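Local coordinates for protein 6-carboxyhexanoate--CoA ligase (Aquifex aeolicus, PDB 5TVA) that belongs to the BioW family of CoA ligases and holds coenzyme A and adenosine monophosphate together in one chain, at residues A20-V24 with H138-R144; K64-F70 with G198-P204; K169-V175 with C230-V236. All coordinates share one frame; numbering follows the deposited sequence.

How the contacts relate
Contacts 1 and 3 adjoin, their centres 13 Å apart, and share a backbone ladder: H138 O lies 3.1 Å from V236 N, and D140 N lies 3.2 Å from V236 O, both probable hydrogen bonds. Contact 1 touches coenzyme A directly through A20, E21 and F139, and the F139 side chain is about 5 Å from adenosine monophosphate. In contact 3 the N170 side chain is about 6 Å from the same nucleotide. Contact 2 stands apart at the edge of the six-stranded sheet, its centre 24 Å from that of contact 1 and 23 Å from that of contact 3. Helix 158-173 bridges the gap, carrying K169-C173 of contact 3 and packing on Y199 of contact 2.

Contact 1 of 3, residues A20-V24 with H138-R144; sequences AERIV and HFDWKDR. With COA (coenzyme A), chain D.
E21 reaches across to H138 and grips it twice. OE1 accepts the backbone N-H of H138 from above the carboxylate plane, E21 OE1 to H138 N being 2.8 Å. OE2 turns its syn lone pair to the ring nitrogen, E21 OE2 to H138 ND1 2.9 Å, in the imidazole plane and nearly straight at 175°. The ring stands steeply to the carboxylate. Further along strand 20-24, D140 OD2 takes the backbone N-H of I23 on its anti side, somewhat out of the carboxylate plane, with D140 OD2 to I23 N 3.0 Å, while I23 CD1 packs on the backbone at H138 and F139.

The two arginines come next. The R22 and R144 guanidinium groups stack flat, centres 3.7 Å apart and planes at 9°, with W141 CD1 over the other face of R144. D140 OD1 takes both NE and NH2 of R144 side-on, R144 NE to D140 OD1 being 2.8 Å, and a bend at chi3 turns the R144 head. Further salt bridges, R144 to D162 and R22 to E35, would offset the like charges. A water donates to E21 O and F139 O, and coenzyme A lies against this end, its C6P 3.6 Å from F139 CZ, near the plane of the ring and at its edge.

Strands 20-24 and 139-141 cross at 68° and belong to different sheets. Strand 15-25 pairs with strand 3-12, whose S5 also bonds E21 OE2; strand 139-141 pairs with strand 236-239, and helix 158-173 packs on F139 and W141.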
loop_
_atom_site.group_PDB
_atom_site.type_symbol
_atom_site.label_atom_id
_atom_site.label_comp_id
_atom_site.label_asym_id
_atom_site.label_seq_id
_atom_site.Cartn_x
_atom_site.Cartn_y
_atom_site.Cartn_z
ATOM N N ALA A 20 11.615 1.766 -0.537
ATOM C CA ALA A 20 11.094 2.895 0.220
ATOM C C ALA A 20 11.343 4.147 -0.600
ATOM O O ALA A 20 12.226 4.174 -1.458
ATOM C CB ALA A 20 11.768 3.017 1.605
ATOM N N GLU A 21 10.577 5.188 -0.299
ATOM C CA GLU A 21 10.718 6.478 -0.948
ATOM C C GLU A 21 10.615 7.580 0.093
ATOM O O GLU A 21 9.826 7.478 1.043
ATOM C CB GLU A 21 9.651 6.678 -2.044
ATOM C CG GLU A 21 9.683 8.054 -2.709
ATOM C CD GLU A 21 8.839 8.099 -3.994
ATOM O OE1 GLU A 21 8.211 7.075 -4.334
ATOM O OE2 GLU A 21 8.844 9.150 -4.676
ATOM N N ARG A 22 11.442 8.613 -0.076
ATOM C CA ARG A 22 11.379 9.839 0.707
ATOM C C ARG A 22 11.374 11.035 -0.241
ATOM O O ARG A 22 12.086 11.043 -1.248
ATOM C CB ARG A 22 12.577 9.949 1.669
ATOM C CG ARG A 22 12.698 8.765 2.619
ATOM C CD ARG A 22 11.745 8.884 3.805
ATOM N NE ARG A 22 11.910 7.735 4.712
ATOM C CZ ARG A 22 11.230 6.595 4.606
ATOM N NH1 ARG A 22 10.303 6.451 3.656
ATOM N NH2 ARG A 22 11.453 5.610 5.464
ATOM N N ILE A 23 10.588 12.056 0.090
ATOM C CA ILE A 23 10.516 13.277 -0.699
ATOM C C ILE A 23 10.827 14.407 0.257
ATOM O O ILE A 23 10.053 14.660 1.185
ATOM C CB ILE A 23 9.136 13.476 -1.348
ATOM C CG1 ILE A 23 8.731 12.226 -2.109
ATOM C CG2 ILE A 23 9.143 14.703 -2.228
ATOM C CD1 ILE A 23 7.321 12.273 -2.640
ATOM N N VAL A 24 11.952 15.089 0.044
ATOM C CA VAL A 24 12.489 16.007 1.040
ATOM C C VAL A 24 13.128 17.211 0.356
ATOM O O VAL A 24 13.437 17.191 -0.842
ATOM C CB VAL A 24 13.528 15.316 1.967
ATOM C CG1 VAL A 24 12.912 14.112 2.673
ATOM C CG2 VAL A 24 14.767 14.888 1.184
ATOM N N HIS A 138 5.716 7.913 -5.383
ATOM C CA HIS A 138 5.735 9.382 -5.373
ATOM C C HIS A 138 4.774 9.942 -4.330
ATOM O O HIS A 138 3.990 10.862 -4.593
ATOM C CB HIS A 138 5.421 9.960 -6.756
ATOM C CG HIS A 138 6.542 9.837 -7.736
ATOM N ND1 HIS A 138 7.848 9.612 -7.355
ATOM C CD2 HIS A 138 6.558 9.939 -9.084
ATOM C CE1 HIS A 138 8.617 9.566 -8.428
ATOM N NE2 HIS A 138 7.858 9.766 -9.491
ATOM N N PHE A 139 4.838 9.365 -3.136
ATOM C CA PHE A 139 4.076 9.820 -1.984
ATOM C C PHE A 139 5.003 9.800 -0.778
ATOM O O PHE A 139 5.923 8.982 -0.712
ATOM C CB PHE A 139 2.842 8.926 -1.730
ATOM C CG PHE A 139 3.194 7.554 -1.290
ATOM C CD1 PHE A 139 3.383 7.264 0.085
ATOM C CD2 PHE A 139 3.380 6.549 -2.218
ATOM C CE1 PHE A 139 3.762 5.990 0.508
ATOM C CE2 PHE A 139 3.728 5.279 -1.812
ATOM C CZ PHE A 139 3.936 4.995 -0.423
ATOM N N ASP A 140 4.757 10.704 0.172
ATOM C CA ASP A 140 5.473 10.704 1.443
ATOM C C ASP A 140 4.701 11.556 2.441
ATOM O O ASP A 140 3.903 12.424 2.053
ATOM C CB ASP A 140 6.913 11.223 1.277
ATOM C CG ASP A 140 7.833 10.838 2.460
ATOM O OD1 ASP A 140 7.405 10.057 3.342
ATOM O OD2 ASP A 140 9.003 11.285 2.464
ATOM N N TRP A 141 4.915 11.268 3.729
ATOM C CA TRP A 141 4.508 12.193 4.788
ATOM C C TRP A 141 5.288 13.492 4.656
ATOM O O TRP A 141 6.514 13.479 4.528
ATOM C CB TRP A 141 4.764 11.606 6.195
ATOM C CG TRP A 141 3.978 10.381 6.536
ATOM C CD1 TRP A 141 4.434 9.101 6.561
ATOM C CD2 TRP A 141 2.590 10.319 6.869
ATOM N NE1 TRP A 141 3.415 8.242 6.887
ATOM C CE2 TRP A 141 2.274 8.968 7.090
ATOM C CE3 TRP A 141 1.574 11.276 6.979
ATOM C CZ2 TRP A 141 0.989 8.544 7.447
ATOM C CZ3 TRP A 141 0.298 10.857 7.334
ATOM C CH2 TRP A 141 0.017 9.503 7.565
ATOM N N LYS A 142 4.573 14.613 4.717
ATOM C CA LYS A 142 5.215 15.924 4.696
ATOM C C LYS A 142 6.310 16.049 5.758
ATOM O O LYS A 142 7.411 16.545 5.482
ATOM C CB LYS A 142 4.154 17.005 4.898
ATOM C CG LYS A 142 4.715 18.411 4.971
ATOM C CD LYS A 142 3.603 19.417 4.767
ATOM C CE LYS A 142 4.170 20.781 4.469
ATOM N NZ LYS A 142 4.925 20.719 3.195
ATOM N N ASP A 143 6.028 15.634 6.989
ATOM C CA ASP A 143 7.017 15.751 8.074
ATOM C C ASP A 143 7.160 14.372 8.700
ATOM O O ASP A 143 6.591 14.127 9.767
ATOM C CB ASP A 143 6.591 16.813 9.117
ATOM C CG ASP A 143 7.654 17.050 10.187
ATOM O OD1 ASP A 143 8.669 16.323 10.198
ATOM O OD2 ASP A 143 7.484 17.969 11.018
ATOM N N ARG A 144 7.903 13.479 8.027
ATOM C CA ARG A 144 7.885 12.066 8.414
ATOM C C ARG A 144 8.377 11.850 9.854
ATOM O O ARG A 144 7.870 10.973 10.566
ATOM C CB ARG A 144 8.715 11.229 7.440
ATOM C CG ARG A 144 8.538 9.745 7.682
ATOM C CD ARG A 144 9.231 8.884 6.642
ATOM N NE ARG A 144 8.355 8.566 5.524
ATOM C CZ ARG A 144 7.657 7.436 5.390
ATOM N NH1 ARG A 144 7.732 6.471 6.320
ATOM N NH2 ARG A 144 6.901 7.259 4.298
HETATM N N1A COA D . 8.211 -5.044 -5.222
HETATM C C2A COA D . 8.814 -5.869 -6.091
HETATM N N3A COA D . 9.616 -5.409 -7.042
HETATM C C4A COA D . 9.827 -4.085 -7.178
HETATM C C5A COA D . 9.215 -3.192 -6.294
HETATM C C6A COA D . 8.382 -3.739 -5.286
HETATM N N6A COA D . 7.686 -2.800 -4.315
HETATM N N7A COA D . 9.589 -1.952 -6.617
HETATM C C8A COA D . 10.397 -2.033 -7.657
HETATM N N9A COA D . 10.576 -3.315 -7.985
HETATM C C1B COA D . 11.382 -3.658 -9.192
HETATM C C2B COA D . 11.599 -4.781 -9.739
HETATM O O2B COA D . 10.429 -5.655 -9.842
HETATM C C3B COA D . 11.782 -4.046 -11.233
HETATM O O3B COA D . 10.458 -3.589 -11.617
HETATM P P3B COA D . 9.441 -4.173 -12.820
HETATM O O7A COA D . 8.868 -2.969 -13.502
HETATM O O8A COA D . 10.139 -5.051 -13.814
HETATM O O9A COA D . 8.298 -4.956 -12.229
HETATM C C4B COA D . 12.599 -3.054 -11.018
HETATM O O4B COA D . 12.702 -2.901 -9.464
HETATM C C5B COA D . 12.161 -1.646 -11.647
HETATM O O5B COA D . 11.197 -1.032 -10.862
HETATM P P1A COA D . 11.053 0.621 -10.639
HETATM O O1A COA D . 9.636 1.055 -11.036
HETATM O O2A COA D . 12.086 1.415 -11.403
HETATM O O3A COA D . 11.203 0.909 -9.025
HETATM P P2A COA D . 11.689 2.339 -8.279
HETATM O O4A COA D . 13.223 2.346 -8.330
HETATM O O5A COA D . 11.206 3.570 -9.061
HETATM O O6A COA D . 11.119 2.299 -6.690
HETATM C CBP COA D . 9.511 1.755 -4.742
HETATM C CCP COA D . 9.769 1.861 -6.330
HETATM C CDP COA D . 10.269 0.527 -4.174
HETATM C CEP COA D . 10.177 2.958 -4.040
HETATM C CAP COA D . 7.919 1.669 -4.418
HETATM O OAP COA D . 7.477 0.378 -4.221
HETATM C C9P COA D . 7.438 2.453 -3.165
HETATM O O9P COA D . 7.041 3.596 -3.245
HETATM N N8P COA D . 7.440 1.821 -1.848
HETATM C C7P COA D . 7.007 2.563 -0.620
HETATM C C6P COA D . 5.780 1.948 0.038
HETATM C C5P COA D . 5.968 0.480 0.561
HETATM O O5P COA D . 6.453 -0.354 -0.106
HETATM N N4P COA D . 5.493 0.161 1.931
HETATM C C3P COA D . 5.686 -1.244 2.477
HETATM C C2P COA D . 4.795 -1.408 3.714
HETATM S S1P COA D . 3.128 -0.932 3.161
HETATM O O HOH W 1 7.219 7.281 1.088
#

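Contact 2 of 3, residues K64-F70 with G198-P204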
loop_
_atom_site.group_PDB
_atom_site.type_symbol
_atom_site.label_atom_id
_atom_site.label_comp_id
_atom_site.label_asym_id
_atom_site.label_seq_id
_atom_site.Cartn_x
_atom_site.Cartn_y
_atom_site.Cartn_z
ATOM N N LYS A 64 -10.120 7.906 9.542
ATOM C CA LYS A 64 -10.277 7.326 10.865
ATOM C C LYS A 64 -9.593 5.964 10.914
ATOM O O LYS A 64 -9.697 5.164 9.976
ATOM C CB LYS A 64 -11.765 7.182 11.203
ATOM C CG LYS A 64 -12.292 8.188 12.213
ATOM C CD LYS A 64 -11.657 9.567 12.034
ATOM C CE LYS A 64 -11.755 10.373 13.326
ATOM N NZ LYS A 64 -11.050 11.680 13.226
ATOM N N ILE A 65 -8.885 5.701 12.005
ATOM C CA ILE A 65 -8.193 4.428 12.187
ATOM C C ILE A 65 -8.968 3.588 13.187
ATOM O O ILE A 65 -9.461 4.105 14.194
ATOM C CB ILE A 65 -6.737 4.630 12.660
ATOM C CG1 ILE A 65 -6.019 5.644 11.765
ATOM C CG2 ILE A 65 -5.980 3.280 12.704
ATOM C CD1 ILE A 65 -4.574 5.840 12.127
ATOM N N SER A 66 -9.065 2.290 12.914
ATOM C CA SER A 66 -9.671 1.350 13.847
ATOM C C SER A 66 -8.988 0.003 13.684
ATOM O O SER A 66 -8.269 -0.245 12.705
ATOM C CB SER A 66 -11.184 1.211 13.633
ATOM O OG SER A 66 -11.475 0.599 12.385
ATOM N N THR A 67 -9.244 -0.876 14.651
ATOM C CA THR A 67 -8.479 -2.103 14.820
ATOM C C THR A 67 -9.409 -3.235 15.240
ATOM O O THR A 67 -10.272 -3.042 16.101
ATOM C CB THR A 67 -7.377 -1.888 15.868
ATOM O OG1 THR A 67 -6.544 -0.792 15.453
ATOM C CG2 THR A 67 -6.546 -3.148 16.054
ATOM N N TYR A 68 -9.234 -4.414 14.633
ATOM C CA TYR A 68 -10.115 -5.545 14.892
ATOM C C TYR A 68 -9.326 -6.845 14.902
ATOM O O TYR A 68 -8.460 -7.067 14.046
ATOM C CB TYR A 68 -11.245 -5.619 13.853
ATOM C CG TYR A 68 -12.189 -4.447 13.947
ATOM C CD1 TYR A 68 -13.281 -4.474 14.810
ATOM C CD2 TYR A 68 -11.960 -3.291 13.214
ATOM C CE1 TYR A 68 -14.136 -3.394 14.917
ATOM C CE2 TYR A 68 -12.808 -2.198 13.314
ATOM C CZ TYR A 68 -13.901 -2.257 14.162
ATOM O OH TYR A 68 -14.752 -1.177 14.263
ATOM N N SER A 69 -9.645 -7.699 15.879
ATOM C CA SER A 69 -8.988 -8.984 16.075
ATOM C C SER A 69 -9.994 -10.122 15.938
ATOM O O SER A 69 -11.166 -9.997 16.302
ATOM C CB SER A 69 -8.310 -9.050 17.454
ATOM O OG SER A 69 -7.666 -7.816 17.766
ATOM N N PHE A 70 -9.523 -11.237 15.401
ATOM C CA PHE A 70 -10.365 -12.383 15.109
ATOM C C PHE A 70 -9.568 -13.637 15.421
ATOM O O PHE A 70 -8.358 -13.590 15.662
ATOM C CB PHE A 70 -10.846 -12.375 13.644
ATOM C CG PHE A 70 -11.751 -11.228 13.334
ATOM C CD1 PHE A 70 -13.107 -11.310 13.601
ATOM C CD2 PHE A 70 -11.238 -10.041 12.841
ATOM C CE1 PHE A 70 -13.944 -10.240 13.353
ATOM C CE2 PHE A 70 -12.067 -8.962 12.597
ATOM C CZ PHE A 70 -13.422 -9.060 12.857
ATOM N N GLY A 198 -12.673 4.487 6.715
ATOM C CA GLY A 198 -11.384 4.852 7.259
ATOM C C GLY A 198 -10.348 3.794 6.944
ATOM O O GLY A 198 -10.389 3.127 5.903
ATOM N N TYR A 199 -9.399 3.633 7.872
ATOM C CA TYR A 199 -8.320 2.655 7.762
ATOM C C TYR A 199 -8.572 1.588 8.824
ATOM O O TYR A 199 -8.524 1.871 10.030
ATOM C CB TYR A 199 -6.965 3.344 7.928
ATOM C CG TYR A 199 -5.745 2.438 7.898
ATOM C CD1 TYR A 199 -5.213 2.000 6.693
ATOM C CD2 TYR A 199 -5.108 2.044 9.078
ATOM C CE1 TYR A 199 -4.087 1.183 6.651
ATOM C CE2 TYR A 199 -3.978 1.219 9.045
ATOM C CZ TYR A 199 -3.469 0.799 7.828
ATOM O OH TYR A 199 -2.351 -0.022 7.759
ATOM N N VAL A 200 -8.853 0.367 8.375
ATOM C CA VAL A 200 -9.406 -0.676 9.233
ATOM C C VAL A 200 -8.393 -1.812 9.306
ATOM O O VAL A 200 -8.245 -2.591 8.361
ATOM C CB VAL A 200 -10.772 -1.158 8.728
ATOM C CG1 VAL A 200 -11.411 -2.069 9.741
ATOM C CG2 VAL A 200 -11.671 0.040 8.487
ATOM N N ARG A 201 -7.692 -1.915 10.438
ATOM C CA ARG A 201 -6.647 -2.921 10.608
ATOM C C ARG A 201 -7.256 -4.219 11.117
ATOM O O ARG A 201 -8.081 -4.204 12.029
ATOM C CB ARG A 201 -5.587 -2.399 11.569
ATOM C CG ARG A 201 -5.405 -0.886 11.434
ATOM C CD ARG A 201 -4.370 -0.347 12.384
ATOM N NE ARG A 201 -3.204 -1.217 12.426
ATOM C CZ ARG A 201 -2.763 -1.804 13.534
ATOM N NH1 ARG A 201 -3.393 -1.589 14.684
ATOM N NH2 ARG A 201 -1.688 -2.583 13.490
ATOM N N ILE A 202 -6.877 -5.340 10.507
ATOM C CA ILE A 202 -7.617 -6.582 10.694
ATOM C C ILE A 202 -6.640 -7.747 10.818
ATOM O O ILE A 202 -5.871 -8.014 9.887
ATOM C CB ILE A 202 -8.604 -6.823 9.543
ATOM C CG1 ILE A 202 -9.726 -5.780 9.611
ATOM C CG2 ILE A 202 -9.137 -8.249 9.581
ATOM C CD1 ILE A 202 -10.596 -5.713 8.370
ATOM N N THR A 203 -6.683 -8.445 11.961
ATOM C CA THR A 203 -5.798 -9.590 12.242
ATOM C C THR A 203 -6.594 -10.828 12.655
ATOM O O THR A 203 -7.536 -10.723 13.444
ATOM C CB THR A 203 -4.793 -9.280 13.378
ATOM O OG1 THR A 203 -4.551 -7.869 13.443
ATOM C CG2 THR A 203 -3.475 -10.007 13.157
ATOM N N PRO A 204 -6.226 -12.008 12.125
ATOM C CA PRO A 204 -5.243 -12.198 11.059
ATOM C C PRO A 204 -5.893 -12.534 9.716
ATOM O O PRO A 204 -6.844 -13.317 9.661
ATOM C CB PRO A 204 -4.422 -13.379 11.571
ATOM C CG PRO A 204 -5.457 -14.226 12.298
ATOM C CD PRO A 204 -6.546 -13.285 12.793
#
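I65 and Y199 lie side by side and point the same way from neighbouring strands, and the methyl I65 CG2 meets the tyrosine ring at its edge, in plane, 3.9 Å from Y199 CD2. Two residues on, and on the same face of the sheet, T67 and R201 run alongside each other. The arginine chain bends at chi3 (43°), which brings its head alongside the threonine, and R201 NH1 makes a weak hydrogen bond to T67 OG1 at 3.3 Å, the hydroxyl standing at the edge of the guanidinium. T203 follows on this face, its hydroxyl bonded to T189.

The other face carries S66, V200, Y68 and I202. Here Y68 leans obliquely against V200, one diagonal step away rather than its direct neighbour, its CD2 side nearest, with Y68 CD2 3.7 Å from V200 CG1. The ring of F79, on helix 73-85, meets both Y68 and F70. At the end of the pairing P204, after a cis peptide, sets its CD 3.4 Å from F70 O.

Between the two faces runs a regular backbone ladder. Y199 N donates to K64 O at 2.6 Å, S66 N to Y199 O and R201 N to S66 O; Y68 N, T203 N and, weakly, F70 N carry it on. Beside its first bond, G198 CA makes a CA-H...O contact with K64 O, 3.2 Å away, and the positive phi of G198 suits a residue without CB.

S66 thus bonds to Y199 and R201, the residues flanking its partner V200. This stagger, between like-directed strands 19° apart, marks parallel beta pairing, and here it adds strand 65-69 as the outermost strand of a mixed six-stranded sheet.

Contact 3 of 3, residues K169-V175 with C230-V236; sequences KNLFCGV and CLTQKVV
K169 and C173, one turn apart on helix 158-173, both reach the C-terminal part of helix 224-233, the first through a charged tip and the second through a disulfide, so two helix ends are joined by a disulfide and by hydrogen bonds from a lysine.

The K169 chain runs outward from CB with a kink at chi2 (-125°), and CG comes to rest against V236, K169 CG to V236 CB being 4.0 Å. Beyond the kink it runs straight, chi3 and chi4 both near 180°. CE slides past the valine, with K169 CE 3.8 Å from V236 CG2, and draws near the carbonyls of K234 and C230. NZ then sits among backbone oxygens: K169 NZ to C230 O is 2.7 Å, in the carbonyl plane; K169 NZ to K234 O is 2.8 Å, tilted slightly from the plane of the K234 carbonyl; and a longer, weak bond goes to L231 O. The carbonyl of I137 takes it as well. C230 O and L231 O lie toward the negative pole of their helix dipole, which would probably help stabilise the buried ammonium.

Next to it, F172 presents its edge to K234, whose CE lies in the ring plane 3.7 Å from F172 CE2, while the K234 amine goes on to E57. V236 CG2 also touches F172. On the other flank L231 pushes its CD2 methyl between N170 and C173. N170 OD1 is hydrogen-bonded to T136, a residue of the adenosine monophosphate pocket.

A Schellman motif closes helix 158-173 at G174, which has a positive phi: V175 N returns to N170 O, and G174 N to L171 O. Just before it, C173 SG is bonded to C230 SG at 2.1 Å, with a chi3 of -70° about the sulfur-sulfur bond.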
loop_
_atom_site.group_PDB
_atom_site.type_symbol
_atom_site.label_atom_id
_atom_site.label_comp_id
_atom_site.label_asym_id
_atom_site.label_seq_id
_atom_site.Cartn_x
_atom_site.Cartn_y
_atom_site.Cartn_z
ATOM N N LYS A 169 -2.714 8.019 -0.316
ATOM C CA LYS A 169 -2.499 8.420 -1.699
ATOM C C LYS A 169 -3.455 7.692 -2.633
ATOM O O LYS A 169 -4.050 8.315 -3.514
ATOM C CB LYS A 169 -1.051 8.180 -2.130
ATOM C CG LYS A 169 -0.568 9.221 -3.168
ATOM C CD LYS A 169 -0.025 8.591 -4.447
ATOM C CE LYS A 169 0.506 9.667 -5.377
ATOM N NZ LYS A 169 1.151 9.109 -6.599
ATOM N N ASN A 170 -3.605 6.371 -2.458
ATOM C CA ASN A 170 -4.535 5.605 -3.283
ATOM C C ASN A 170 -5.925 6.230 -3.253
ATOM O O ASN A 170 -6.498 6.545 -4.300
ATOM C CB ASN A 170 -4.595 4.149 -2.817
ATOM C CG ASN A 170 -3.295 3.406 -3.060
ATOM O OD1 ASN A 170 -2.437 3.873 -3.801
ATOM N ND2 ASN A 170 -3.142 2.242 -2.429
ATOM N N LEU A 171 -6.457 6.465 -2.052
ATOM C CA LEU A 171 -7.780 7.070 -1.924
ATOM C C LEU A 171 -7.813 8.482 -2.499
ATOM O O LEU A 171 -8.810 8.882 -3.107
ATOM C CB LEU A 171 -8.225 7.086 -0.462
ATOM C CG LEU A 171 -8.277 5.710 0.207
ATOM C CD1 LEU A 171 -8.712 5.840 1.677
ATOM C CD2 LEU A 171 -9.191 4.768 -0.581
ATOM N N PHE A 172 -6.739 9.253 -2.320
ATOM C CA PHE A 172 -6.708 10.580 -2.919
ATOM C C PHE A 172 -6.713 10.500 -4.446
ATOM O O PHE A 172 -7.307 11.360 -5.112
ATOM C CB PHE A 172 -5.489 11.352 -2.419
ATOM C CG PHE A 172 -5.240 12.630 -3.154
ATOM C CD1 PHE A 172 -5.921 13.787 -2.803
ATOM C CD2 PHE A 172 -4.324 12.680 -4.213
ATOM C CE1 PHE A 172 -5.693 14.980 -3.503
ATOM C CE2 PHE A 172 -4.098 13.870 -4.922
ATOM C CZ PHE A 172 -4.775 15.021 -4.562
ATOM N N CYS A 173 -6.071 9.475 -5.006
ATOM C CA CYS A 173 -5.973 9.295 -6.443
ATOM C C CYS A 173 -7.242 8.729 -7.069
ATOM O O CYS A 173 -7.331 8.673 -8.302
ATOM C CB CYS A 173 -4.785 8.387 -6.752
ATOM S SG CYS A 173 -3.235 9.273 -6.731
ATOM N N GLY A 174 -8.229 8.323 -6.265
ATOM C CA GLY A 174 -9.491 7.848 -6.795
ATOM C C GLY A 174 -9.748 6.373 -6.632
ATOM O O GLY A 174 -10.769 5.883 -7.124
ATOM N N VAL A 175 -8.861 5.623 -5.993
ATOM C CA VAL A 175 -9.238 4.272 -5.617
ATOM C C VAL A 175 -10.362 4.372 -4.603
ATOM O O VAL A 175 -10.301 5.181 -3.674
ATOM C CB VAL A 175 -8.021 3.509 -5.087
ATOM C CG1 VAL A 175 -8.450 2.181 -4.421
ATOM C CG2 VAL A 175 -7.039 3.273 -6.243
ATOM N N CYS A 230 -2.348 8.958 -11.698
ATOM C CA CYS A 230 -2.216 9.563 -10.376
ATOM C C CYS A 230 -1.365 8.690 -9.466
ATOM O O CYS A 230 -0.443 9.182 -8.804
ATOM C CB CYS A 230 -3.595 9.795 -9.757
ATOM S SG CYS A 230 -3.567 10.720 -8.219
ATOM N N LEU A 231 -1.634 7.381 -9.463
ATOM C CA LEU A 231 -0.896 6.477 -8.590
ATOM C C LEU A 231 0.595 6.498 -8.899
ATOM O O LEU A 231 1.422 6.366 -7.987
ATOM C CB LEU A 231 -1.438 5.048 -8.714
ATOM C CG LEU A 231 -2.874 4.775 -8.271
ATOM C CD1 LEU A 231 -3.335 3.391 -8.740
ATOM C CD2 LEU A 231 -2.973 4.909 -6.760
ATOM N N THR A 232 0.965 6.644 -10.185
ATOM C CA THR A 232 2.331 6.376 -10.597
ATOM C C THR A 232 3.140 7.621 -10.926
ATOM O O THR A 232 4.369 7.519 -11.031
ATOM C CB THR A 232 2.354 5.411 -11.798
ATOM O OG1 THR A 232 1.760 6.015 -12.977
ATOM C CG2 THR A 232 1.623 4.134 -11.452
ATOM N N GLN A 233 2.507 8.791 -11.044
ATOM C CA GLN A 233 3.203 9.985 -11.497
ATOM C C GLN A 233 2.970 11.204 -10.605
ATOM O O GLN A 233 3.873 12.020 -10.444
ATOM C CB GLN A 233 2.800 10.320 -12.950
ATOM C CG GLN A 233 3.167 9.215 -13.955
ATOM C CD GLN A 233 2.990 9.606 -15.448
ATOM O OE1 GLN A 233 2.523 10.701 -15.791
ATOM N NE2 GLN A 233 3.363 8.690 -16.330
ATOM N N LYS A 234 1.788 11.381 -10.036
ATOM C CA LYS A 234 1.559 12.605 -9.284
ATOM C C LYS A 234 2.308 12.562 -7.939
ATOM O O LYS A 234 2.417 11.514 -7.298
ATOM C CB LYS A 234 0.063 12.815 -9.083
ATOM C CG LYS A 234 -0.286 14.151 -8.450
ATOM C CD LYS A 234 -1.779 14.414 -8.498
ATOM C CE LYS A 234 -2.165 15.533 -7.542
ATOM N NZ LYS A 234 -1.419 16.787 -7.808
ATOM N N VAL A 235 2.864 13.700 -7.535
ATOM C CA VAL A 235 3.705 13.795 -6.348
ATOM C C VAL A 235 2.872 14.409 -5.233
ATOM O O VAL A 235 2.403 15.551 -5.354
ATOM C CB VAL A 235 4.981 14.612 -6.617
ATOM C CG1 VAL A 235 5.796 14.765 -5.335
ATOM C CG2 VAL A 235 5.830 13.938 -7.678
ATOM N N VAL A 236 2.669 13.644 -4.162
ATOM C CA VAL A 236 1.773 14.016 -3.071
ATOM C C VAL A 236 2.519 13.936 -1.746
ATOM O O VAL A 236 3.053 12.880 -1.395
ATOM C CB VAL A 236 0.534 13.112 -3.029
ATOM C CG1 VAL A 236 -0.311 13.454 -1.822
ATOM C CG2 VAL A 236 -0.255 13.269 -4.301
#